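Local coordinates for ofchtiv-allosamidin (Ostrinia furnacalis, PDB 6JMB), which probably hydrolyses chitin as an insect group IV chitinase of glycosyl hydrolase family 18, and carries the inhibitor allosamidin in its active-site cleft, at residues G21-D26 against D350-L355; Y127-R130 against G136-D139; V165-E170 against N227-Y232; N287-I292 against S297-Q302. All blocks are in the same frame, centred on the assembly; numbering follows the deposited sequence.

The four contacts are spread round a TIM barrel in two pairs. Interactions 1 and 4, centres 18 Å apart, touch where Asp350 and Asp351 pack on Asn287; interactions 2 and 3, also 18 Å apart, touch where the Tyr127 ring meets Ser166. Interactions 1 and 2 lie on opposite sides of the chain's centre, about 37 Å between centres. Along the chain, interactions 2, 3 and 4 follow one another inside the loop that interaction 1 closes. Interaction 2 follows strand 120-124; interaction 3 joins the bend after strand 160-165 to helix 226-235, past strand 187-190; interaction 4 sits in the family's probable insertion before strand 341-345; interaction 1 joins loops after the first and last barrel strands.

Interaction 1 (G21-D26 against D350-L355); sequences GKFDVD and DDFHGL
Phe23 drives the edge of its ring into the face of Phe352, an edge-to-face (T-shaped) pair with planes at 79° and ring centroids 4.7 Å apart. Phe23 CD2 does most of the touching: it sits over the middle of the Phe352 ring and comes within 3.5 Å of Phe352 CD2. Phe23 CE2 continues along the same face toward the root of the side chain, 3.8 Å from Phe352 CB, which lies in the plane of the Phe23 ring. Phe352 has its CG between the backbone N and the carbonyl carbon (chi1 61°), and this torsion stands the ring up toward the 21-26 loop. The far end of the ring reaches that loop's backbone, with Phe352 CZ 3.4 Å from Lys22 O.

Lys22 O also accepts a hydrogen bond from a water 2.7 Å away, and the same water lies at the edge of the His353 ring, in its plane, 2.8 Å from NE2. The imidazole in turn has Phe352 CE2 over one face, so aromatic packing and the water bridge run next to each other. A type I turn from Asp351 to Gly354 carries the Phe352 and His353 rings, and Leu355 N bonds to Asp351 OD1 at 3.0 Å to tie its far side. Beyond the pair, Phe23 meets the Tyr10 ring, and Phe352 rests on Phe361 and on Asn287 of helix 286-295. The two loops follow strands 5-11 and 341-345, which run parallel as neighbours, so this is a loop-to-loop contact at the seam where the first and last strands close a TIM barrel.

Interaction 2 (Y127-R130 against G136-D139); sequences YPNR and GEDD
The Asn129 amide and the Glu137 side chain lie side by side and point the same way, with amide and carboxylate planes nearly perpendicular at 87°. On the other side of the turn the Tyr127 ring carries Arg130 NH1 over one face, toward its rim, while Tyr127 CD2 lies over one face of the guanidinium. All this is built on a type II beta turn from Tyr127 to Arg130, just past barrel strand 120-124 of the TIM barrel; it follows the family 18 DxxDxDxE signature, whose Glu126 lines the allosamizoline pocket and is joined to Tyr127 by a cis peptide bond.

Asn129 holds the third place of the turn with a positive phi, and its CG is anti to the backbone N (chi1 -172°), which lays the amide against the Gly136-Glu137 peptide. There Asn129 OD1 is 2.9 Å from Gly136 C; it is 3.1 Å from Glu137 N too, but the angle is too poor for a bond. Asn129 ND2 packs 3.6 Å from Glu137 CG and gives its hydrogen bond to Gln174 O, at the end of helix 169-175. With an alanine here the Gln174 carbonyl would probably lose this donor, and the Gly136-Glu137 peptide the flat group lying against it. Pro128 adds an apolar touch, its CB 3.7 Å from Asp139 CB.

Asp139, near the start of helix 138-154, spreads its carboxylate over several donors: Ser93 OG bonds to OD1 and Thr133 OG1 to OD2. The turn itself is gripped at Asn129 N, which reaches Asp139 OD2 at 2.8 Å from the anti side, with a fairly straight N-H...O angle of 163°.

Interaction 3 (V165-E170 against N227-Y232); sequences VSAVEE and NNAVQY
Ala167 O presses on Ala229 CB at 3.4 Å while accepting a hydrogen bond from the indole NE1 of Trp233, one residue past the 227-232 segment. The same NE1 also makes a weak bond to Ser166 O, so two successive carbonyls of the bend after strand 160-165 hold a single donor from helix 226-235. Ala229 is the small residue that lets the backbones come together: its CA is 4.4 Å from Val168 CA, and its methyl also meets Ala167 CB at 3.7 Å. Val168 CG1 adds a looser touch to that methyl from the N-cap position of helix 169-175.

One turn further along, Glu169 crosses Tyr232 at about a right angle. Its aliphatic part covers one face of the ring: CB stands above it toward the rim, and CG makes a CH-pi contact, 3.9 Å from the ring centroid and 30° off the normal. The Glu169 chain is extended, with CG anti to the backbone N (chi1 -178°), and the carboxylate runs out past the CD1-CE1 rim, its plane 19° from that of the ring. Tyr232 also leans on Ala172 and Val173 of helix 169-175. Cut back to an alanine, Tyr232 would leave the Glu169 methylenes without an aromatic face to lie on and is likely to open a gap beside Ala172 and Val173.

Ala167 rests on Val190 of strand 187-190, and the preceding Ala164 lines the allosamizoline pocket. The arrangement is that of neighbouring elements outside a TIM barrel: the start of the helix after one strand is packed against the helix that follows the next strand.

Interaction 4 (N287-I292 against S297-Q302); sequences NEFCYI and SSWTVQ
Phe289 points the edge of its ring at the six-membered ring of Trp299, a T-shaped pair with planes at 89° and centroids 5.1 Å apart. The leading atoms are Phe289 CZ, 3.8 Å from Trp299 CZ3, and Phe289 CE1, equally far from Trp299 CH2; CZ stands over the indole face toward its rim. Ile292 joins from one helical turn later, bringing its CG2 methyl to 3.4 Å from Trp299 NE1 and 3.9 Å from Trp299 CE2. The benzene end of the indole takes the phenyl edge; the methyl comes in obliquely.

Torsions set this up from both sides. Phe289 has CG anti to the backbone N (chi1 -161°), which carries its ring out from the helix, whereas Trp299 has CG beside its backbone N (chi1 -73°) and turns an indole face to the Phe289 ring. Phe289 and Ile292 lie three residues apart on the helix, and Ile292 N bonds to Glu288 O at 3.0 Å.

Further out, Phe289 makes a second edge-to-face pair with Phe321, and Trp299 touches Leu293 and Leu314. Cys290, between the two contact residues of the helix, is tied by a disulfide to Cys356. Helix 286-295 thus packs on Trp299, just before strand 300-304, which pairs antiparallel with strand 309-314; Val319 of strand 317-320 touches both rings, an arrangement consistent with the alpha+beta insertion domain of family 18 chitinases, between barrel strands 243-256 and 341-345.

Interaction 1 (G21-D26 against D350-L355)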
# COMPACT_ATOMS: atom_id res chain seq x y z
N GLY A 21 -13.38 -12.11 -10.01
CA GLY A 21 -12.71 -11.31 -9.00
C GLY A 21 -11.94 -12.14 -7.98
O GLY A 21 -11.10 -11.60 -7.26
N LYS A 22 -12.23 -13.44 -7.92
CA LYS A 22 -11.58 -14.31 -6.95
C LYS A 22 -10.08 -14.36 -7.22
O LYS A 22 -9.65 -14.58 -8.35
CB LYS A 22 -12.16 -15.72 -7.06
CG LYS A 22 -11.64 -16.69 -6.01
CD LYS A 22 -12.37 -18.03 -6.12
CE LYS A 22 -11.66 -19.12 -5.34
NZ LYS A 22 -11.61 -18.84 -3.88
N PHE A 23 -9.28 -14.14 -6.17
CA PHE A 23 -7.83 -14.13 -6.32
C PHE A 23 -7.25 -14.89 -5.14
O PHE A 23 -7.32 -14.42 -4.00
CB PHE A 23 -7.29 -12.70 -6.38
CG PHE A 23 -5.84 -12.60 -6.76
CD1 PHE A 23 -4.84 -12.91 -5.84
CD2 PHE A 23 -5.47 -12.17 -8.02
CE1 PHE A 23 -3.50 -12.81 -6.19
CE2 PHE A 23 -4.13 -12.06 -8.37
CZ PHE A 23 -3.15 -12.38 -7.45
N ASP A 24 -6.69 -16.06 -5.42
CA ASP A 24 -6.12 -16.96 -4.43
C ASP A 24 -4.59 -16.90 -4.50
O ASP A 24 -4.01 -16.27 -5.39
CB ASP A 24 -6.55 -18.41 -4.72
CG ASP A 24 -8.06 -18.57 -4.77
OD1 ASP A 24 -8.77 -17.87 -4.03
OD2 ASP A 24 -8.53 -19.43 -5.54
N VAL A 25 -3.95 -17.60 -3.57
CA VAL A 25 -2.48 -17.68 -3.59
C VAL A 25 -1.99 -18.15 -4.96
O VAL A 25 -1.00 -17.62 -5.49
CB VAL A 25 -1.95 -18.57 -2.45
CG1 VAL A 25 -0.47 -18.88 -2.66
CG2 VAL A 25 -2.16 -17.88 -1.11
N ASP A 26 -2.66 -19.13 -5.55
CA ASP A 26 -2.16 -19.67 -6.81
C ASP A 26 -2.43 -18.76 -8.01
O ASP A 26 -2.06 -19.12 -9.13
CB ASP A 26 -2.62 -21.11 -7.05
CG ASP A 26 -4.12 -21.23 -7.28
OD1 ASP A 26 -4.83 -20.21 -7.33
OD2 ASP A 26 -4.58 -22.38 -7.43
N ASP A 350 -4.69 -5.91 -9.81
CA ASP A 350 -4.20 -5.78 -11.17
C ASP A 350 -5.19 -6.51 -12.09
O ASP A 350 -6.04 -7.29 -11.63
CB ASP A 350 -2.80 -6.40 -11.29
CG ASP A 350 -1.97 -5.81 -12.43
OD1 ASP A 350 -2.50 -5.10 -13.32
OD2 ASP A 350 -0.74 -6.06 -12.44
N ASP A 351 -5.08 -6.26 -13.39
CA ASP A 351 -5.86 -7.03 -14.36
C ASP A 351 -5.19 -8.39 -14.53
O ASP A 351 -4.54 -8.70 -15.53
CB ASP A 351 -6.00 -6.27 -15.67
CG ASP A 351 -6.89 -6.98 -16.68
OD1 ASP A 351 -7.75 -7.79 -16.27
OD2 ASP A 351 -6.72 -6.73 -17.89
N PHE A 352 -5.34 -9.21 -13.49
CA PHE A 352 -4.60 -10.47 -13.42
C PHE A 352 -5.05 -11.47 -14.47
O PHE A 352 -4.24 -12.31 -14.89
CB PHE A 352 -4.58 -11.05 -11.99
CG PHE A 352 -5.94 -11.39 -11.42
CD1 PHE A 352 -6.76 -10.41 -10.89
CD2 PHE A 352 -6.35 -12.72 -11.36
CE1 PHE A 352 -7.99 -10.74 -10.33
CE2 PHE A 352 -7.59 -13.05 -10.80
CZ PHE A 352 -8.40 -12.06 -10.29
N HIS A 353 -6.29 -11.38 -14.93
CA HIS A 353 -6.79 -12.24 -15.99
C HIS A 353 -6.57 -11.66 -17.39
O HIS A 353 -6.92 -12.31 -18.38
CB HIS A 353 -8.30 -12.49 -15.82
CG HIS A 353 -8.65 -13.35 -14.64
ND1 HIS A 353 -7.96 -14.49 -14.30
CD2 HIS A 353 -9.65 -13.23 -13.73
CE1 HIS A 353 -8.51 -15.04 -13.24
NE2 HIS A 353 -9.54 -14.30 -12.87
N GLY A 354 -6.03 -10.44 -17.49
CA GLY A 354 -5.79 -9.84 -18.79
C GLY A 354 -7.04 -9.53 -19.58
O GLY A 354 -7.01 -9.54 -20.82
N LEU A 355 -8.15 -9.24 -18.90
CA LEU A 355 -9.42 -9.00 -19.57
C LEU A 355 -9.45 -7.66 -20.29
O LEU A 355 -10.33 -7.45 -21.13
CB LEU A 355 -10.57 -9.07 -18.57
CG LEU A 355 -10.68 -10.38 -17.80
CD1 LEU A 355 -11.87 -10.34 -16.85
CD2 LEU A 355 -10.80 -11.56 -18.76
O HOH W 1 -10.88 -15.25 -10.62

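Interaction 2 (Y127-R130 against G136-D139)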
# COMPACT_ATOMS: atom_id res chain seq x y z
N TYR A 127 -2.22 4.33 13.17
CA TYR A 127 -0.83 4.78 13.06
C TYR A 127 -0.42 5.20 14.46
O TYR A 127 -1.27 5.55 15.28
CB TYR A 127 -0.72 6.04 12.21
CG TYR A 127 -1.21 5.90 10.80
CD1 TYR A 127 -0.36 5.46 9.80
CD2 TYR A 127 -2.52 6.21 10.47
CE1 TYR A 127 -0.79 5.33 8.50
CE2 TYR A 127 -2.96 6.08 9.16
CZ TYR A 127 -2.09 5.64 8.20
OH TYR A 127 -2.50 5.50 6.89
N PRO A 128 0.88 5.23 14.74
CA PRO A 128 1.34 5.80 16.01
C PRO A 128 0.78 7.20 16.20
O PRO A 128 0.79 8.02 15.27
CB PRO A 128 2.86 5.81 15.87
CG PRO A 128 3.14 4.69 14.90
CD PRO A 128 2.00 4.72 13.93
N ASN A 129 0.25 7.46 17.40
CA ASN A 129 -0.20 8.80 17.78
C ASN A 129 -1.35 9.30 16.91
O ASN A 129 -1.55 10.51 16.76
CB ASN A 129 0.97 9.79 17.81
CG ASN A 129 0.60 11.14 18.39
OD1 ASN A 129 -0.20 11.24 19.32
ND2 ASN A 129 1.16 12.20 17.81
N ARG A 130 -2.13 8.39 16.33
CA ARG A 130 -3.29 8.79 15.55
C ARG A 130 -4.44 7.83 15.80
O ARG A 130 -4.28 6.78 16.42
CB ARG A 130 -2.97 8.85 14.05
CG ARG A 130 -1.90 9.89 13.71
CD ARG A 130 -1.58 9.92 12.24
NE ARG A 130 -2.74 10.29 11.44
CZ ARG A 130 -2.81 10.14 10.12
NH1 ARG A 130 -1.78 9.63 9.46
NH2 ARG A 130 -3.90 10.50 9.47
N GLY A 136 -0.86 8.38 22.74
CA GLY A 136 -0.59 9.64 22.07
C GLY A 136 0.84 9.75 21.59
O GLY A 136 1.38 8.83 20.96
N GLU A 137 1.47 10.89 21.89
CA GLU A 137 2.79 11.18 21.34
C GLU A 137 3.85 10.19 21.80
O GLU A 137 4.88 10.05 21.13
CB GLU A 137 3.22 12.60 21.71
CG GLU A 137 3.01 13.60 20.59
CD GLU A 137 3.59 14.97 20.92
OE1 GLU A 137 4.58 15.03 21.67
OE2 GLU A 137 3.05 15.97 20.41
N ASP A 138 3.63 9.49 22.92
CA ASP A 138 4.59 8.49 23.35
C ASP A 138 4.74 7.39 22.31
O ASP A 138 5.80 6.76 22.23
CB ASP A 138 4.19 7.90 24.70
CG ASP A 138 5.37 7.32 25.45
OD1 ASP A 138 6.41 8.02 25.56
OD2 ASP A 138 5.27 6.18 25.93
N ASP A 139 3.70 7.15 21.50
CA ASP A 139 3.76 6.13 20.45
C ASP A 139 4.94 6.36 19.51
O ASP A 139 5.48 5.39 18.95
CB ASP A 139 2.51 6.18 19.58
CG ASP A 139 1.25 5.67 20.28
OD1 ASP A 139 1.29 5.24 21.46
OD2 ASP A 139 0.20 5.71 19.61

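Interaction 3 (V165-E170 against N227-Y232)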
# COMPACT_ATOMS: atom_id res chain seq x y z
N VAL A 165 4.44 3.01 5.99
CA VAL A 165 4.28 4.28 6.68
C VAL A 165 3.40 5.24 5.89
O VAL A 165 3.31 5.17 4.66
CB VAL A 165 5.63 4.96 6.98
CG1 VAL A 165 6.49 4.08 7.89
CG2 VAL A 165 6.36 5.27 5.68
N SER A 166 2.76 6.16 6.61
CA SER A 166 2.04 7.25 5.97
C SER A 166 3.02 8.15 5.22
O SER A 166 4.20 8.24 5.55
CB SER A 166 1.25 8.06 6.99
OG SER A 166 2.12 8.59 7.98
N ALA A 167 2.50 8.82 4.19
CA ALA A 167 3.36 9.39 3.15
C ALA A 167 3.70 10.87 3.37
O ALA A 167 4.87 11.23 3.47
CB ALA A 167 2.74 9.19 1.77
N VAL A 168 2.69 11.73 3.41
CA VAL A 168 2.96 13.17 3.36
C VAL A 168 3.48 13.66 4.70
O VAL A 168 3.21 13.07 5.75
CB VAL A 168 1.73 13.97 2.90
CG1 VAL A 168 1.25 13.51 1.52
CG2 VAL A 168 0.61 13.91 3.92
N GLU A 169 4.23 14.76 4.65
CA GLU A 169 4.84 15.34 5.84
C GLU A 169 3.84 15.53 6.98
O GLU A 169 4.13 15.18 8.13
CB GLU A 169 5.53 16.65 5.49
CG GLU A 169 6.22 17.27 6.68
CD GLU A 169 7.06 18.47 6.29
OE1 GLU A 169 7.12 18.79 5.08
OE2 GLU A 169 7.67 19.09 7.19
N GLU A 170 2.67 16.10 6.71
CA GLU A 170 1.78 16.43 7.82
C GLU A 170 1.28 15.18 8.53
O GLU A 170 0.95 15.22 9.72
CB GLU A 170 0.61 17.29 7.36
CG GLU A 170 1.10 18.41 6.54
CD GLU A 170 1.04 18.02 5.08
OE1 GLU A 170 1.57 16.95 4.76
OE2 GLU A 170 0.66 18.85 4.28
N ASN A 227 5.39 13.32 -5.06
CA ASN A 227 6.67 14.02 -5.03
C ASN A 227 6.93 14.66 -3.67
O ASN A 227 8.03 14.54 -3.11
CB ASN A 227 6.73 15.05 -6.16
CG ASN A 227 7.97 15.91 -6.10
OD1 ASN A 227 9.10 15.42 -6.20
ND2 ASN A 227 7.76 17.21 -5.96
N ASN A 228 5.92 15.34 -3.11
CA ASN A 228 6.13 15.97 -1.81
C ASN A 228 6.43 14.94 -0.73
O ASN A 228 7.30 15.15 0.12
CB ASN A 228 4.91 16.81 -1.42
CG ASN A 228 4.86 18.14 -2.14
OD1 ASN A 228 5.87 18.64 -2.64
ND2 ASN A 228 3.68 18.73 -2.20
N ALA A 229 5.75 13.79 -0.78
CA ALA A 229 5.96 12.76 0.23
C ALA A 229 7.35 12.14 0.10
O ALA A 229 8.06 11.98 1.10
CB ALA A 229 4.89 11.68 0.11
N VAL A 230 7.75 11.78 -1.12
CA VAL A 230 9.07 11.17 -1.31
C VAL A 230 10.16 12.14 -0.89
O VAL A 230 11.10 11.77 -0.18
CB VAL A 230 9.24 10.72 -2.77
CG1 VAL A 230 10.71 10.38 -3.05
CG2 VAL A 230 8.35 9.51 -3.05
N GLN A 231 10.04 13.40 -1.30
CA GLN A 231 11.07 14.37 -0.94
C GLN A 231 11.08 14.63 0.56
O GLN A 231 12.16 14.85 1.13
CB GLN A 231 10.90 15.66 -1.74
CG GLN A 231 11.06 15.47 -3.25
CD GLN A 231 12.36 14.79 -3.63
OE1 GLN A 231 13.43 15.19 -3.17
NE2 GLN A 231 12.27 13.75 -4.46
N TYR A 232 9.92 14.57 1.23
CA TYR A 232 9.93 14.68 2.69
C TYR A 232 10.74 13.55 3.32
O TYR A 232 11.62 13.79 4.15
CB TYR A 232 8.51 14.70 3.28
CG TYR A 232 8.63 14.54 4.78
CD1 TYR A 232 9.12 15.58 5.56
CD2 TYR A 232 8.36 13.33 5.41
CE1 TYR A 232 9.31 15.44 6.91
CE2 TYR A 232 8.54 13.18 6.77
CZ TYR A 232 9.02 14.24 7.51
OH TYR A 232 9.21 14.09 8.87

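Interaction 4 (N287-I292 against S297-Q302)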
# COMPACT_ATOMS: atom_id res chain seq x y z
N ASN A 287 -8.56 -3.85 -12.00
CA ASN A 287 -9.20 -4.90 -12.79
C ASN A 287 -10.66 -4.57 -13.05
O ASN A 287 -11.15 -4.72 -14.18
CB ASN A 287 -9.06 -6.27 -12.10
CG ASN A 287 -9.75 -6.34 -10.74
OD1 ASN A 287 -9.68 -5.40 -9.93
ND2 ASN A 287 -10.40 -7.47 -10.47
N GLU A 288 -11.36 -4.08 -12.03
CA GLU A 288 -12.77 -3.76 -12.18
C GLU A 288 -12.97 -2.53 -13.04
O GLU A 288 -13.85 -2.51 -13.90
CB GLU A 288 -13.38 -3.54 -10.80
CG GLU A 288 -13.36 -4.78 -9.92
CD GLU A 288 -13.79 -4.49 -8.51
OE1 GLU A 288 -13.24 -3.56 -7.88
OE2 GLU A 288 -14.68 -5.21 -8.00
N PHE A 289 -12.15 -1.50 -12.85
CA PHE A 289 -12.42 -0.25 -13.54
C PHE A 289 -11.95 -0.27 -14.99
O PHE A 289 -12.62 0.30 -15.86
CB PHE A 289 -11.86 0.96 -12.80
CG PHE A 289 -12.50 2.24 -13.24
CD1 PHE A 289 -13.87 2.40 -13.12
CD2 PHE A 289 -11.75 3.26 -13.82
CE1 PHE A 289 -14.50 3.56 -13.55
CE2 PHE A 289 -12.37 4.44 -14.24
CZ PHE A 289 -13.75 4.58 -14.11
N CYS A 290 -10.83 -0.93 -15.29
CA CYS A 290 -10.43 -1.05 -16.68
C CYS A 290 -11.49 -1.79 -17.48
O CYS A 290 -11.78 -1.45 -18.63
CB CYS A 290 -9.04 -1.68 -16.82
SG CYS A 290 -8.87 -3.48 -16.54
N TYR A 291 -12.12 -2.80 -16.86
CA TYR A 291 -13.18 -3.52 -17.55
C TYR A 291 -14.40 -2.64 -17.76
O TYR A 291 -14.98 -2.62 -18.85
CB TYR A 291 -13.55 -4.77 -16.75
CG TYR A 291 -14.55 -5.65 -17.46
CD1 TYR A 291 -14.16 -6.46 -18.51
CD2 TYR A 291 -15.88 -5.65 -17.07
CE1 TYR A 291 -15.09 -7.27 -19.16
CE2 TYR A 291 -16.81 -6.44 -17.71
CZ TYR A 291 -16.41 -7.25 -18.75
OH TYR A 291 -17.33 -8.04 -19.39
N ILE A 292 -14.80 -1.89 -16.73
CA ILE A 292 -15.91 -0.95 -16.84
C ILE A 292 -15.67 0.03 -17.99
O ILE A 292 -16.56 0.27 -18.83
CB ILE A 292 -16.14 -0.24 -15.50
CG1 ILE A 292 -16.90 -1.17 -14.54
CG2 ILE A 292 -16.89 1.08 -15.69
CD1 ILE A 292 -16.85 -0.76 -13.08
N SER A 297 -18.73 2.81 -23.31
CA SER A 297 -18.07 3.87 -24.07
C SER A 297 -18.44 5.28 -23.62
O SER A 297 -17.75 6.23 -24.02
CB SER A 297 -18.35 3.72 -25.57
OG SER A 297 -19.73 3.92 -25.85
N SER A 298 -19.48 5.45 -22.81
CA SER A 298 -19.93 6.79 -22.44
C SER A 298 -19.01 7.48 -21.44
O SER A 298 -19.10 8.71 -21.29
CB SER A 298 -21.36 6.76 -21.90
OG SER A 298 -22.27 6.32 -22.89
N TRP A 299 -18.15 6.74 -20.74
CA TRP A 299 -17.20 7.36 -19.84
C TRP A 299 -16.27 8.29 -20.61
O TRP A 299 -15.89 8.01 -21.75
CB TRP A 299 -16.34 6.29 -19.16
CG TRP A 299 -17.06 5.50 -18.10
CD1 TRP A 299 -17.77 4.35 -18.28
CD2 TRP A 299 -17.10 5.79 -16.70
NE1 TRP A 299 -18.27 3.91 -17.08
CE2 TRP A 299 -17.88 4.78 -16.09
CE3 TRP A 299 -16.58 6.81 -15.90
CZ2 TRP A 299 -18.13 4.75 -14.72
CZ3 TRP A 299 -16.83 6.78 -14.53
CH2 TRP A 299 -17.60 5.76 -13.96
N THR A 300 -15.91 9.41 -19.99
CA THR A 300 -14.87 10.29 -20.51
C THR A 300 -13.63 10.08 -19.65
O THR A 300 -13.70 10.23 -18.43
CB THR A 300 -15.31 11.75 -20.43
OG1 THR A 300 -16.49 11.94 -21.22
CG2 THR A 300 -14.20 12.66 -20.95
N VAL A 301 -12.52 9.72 -20.29
CA VAL A 301 -11.24 9.56 -19.61
C VAL A 301 -10.36 10.74 -20.01
O VAL A 301 -10.21 11.03 -21.20
CB VAL A 301 -10.57 8.23 -19.96
CG1 VAL A 301 -9.24 8.10 -19.22
CG2 VAL A 301 -11.49 7.07 -19.61
N GLN A 302 -9.80 11.41 -19.01
CA GLN A 302 -8.90 12.53 -19.25
C GLN A 302 -7.62 12.33 -18.46
O GLN A 302 -7.58 11.60 -17.47
CB GLN A 302 -9.56 13.87 -18.90
CG GLN A 302 -10.59 14.33 -19.95
CD GLN A 302 -11.34 15.58 -19.55
OE1 GLN A 302 -11.41 15.94 -18.37
NE2 GLN A 302 -11.92 16.26 -20.53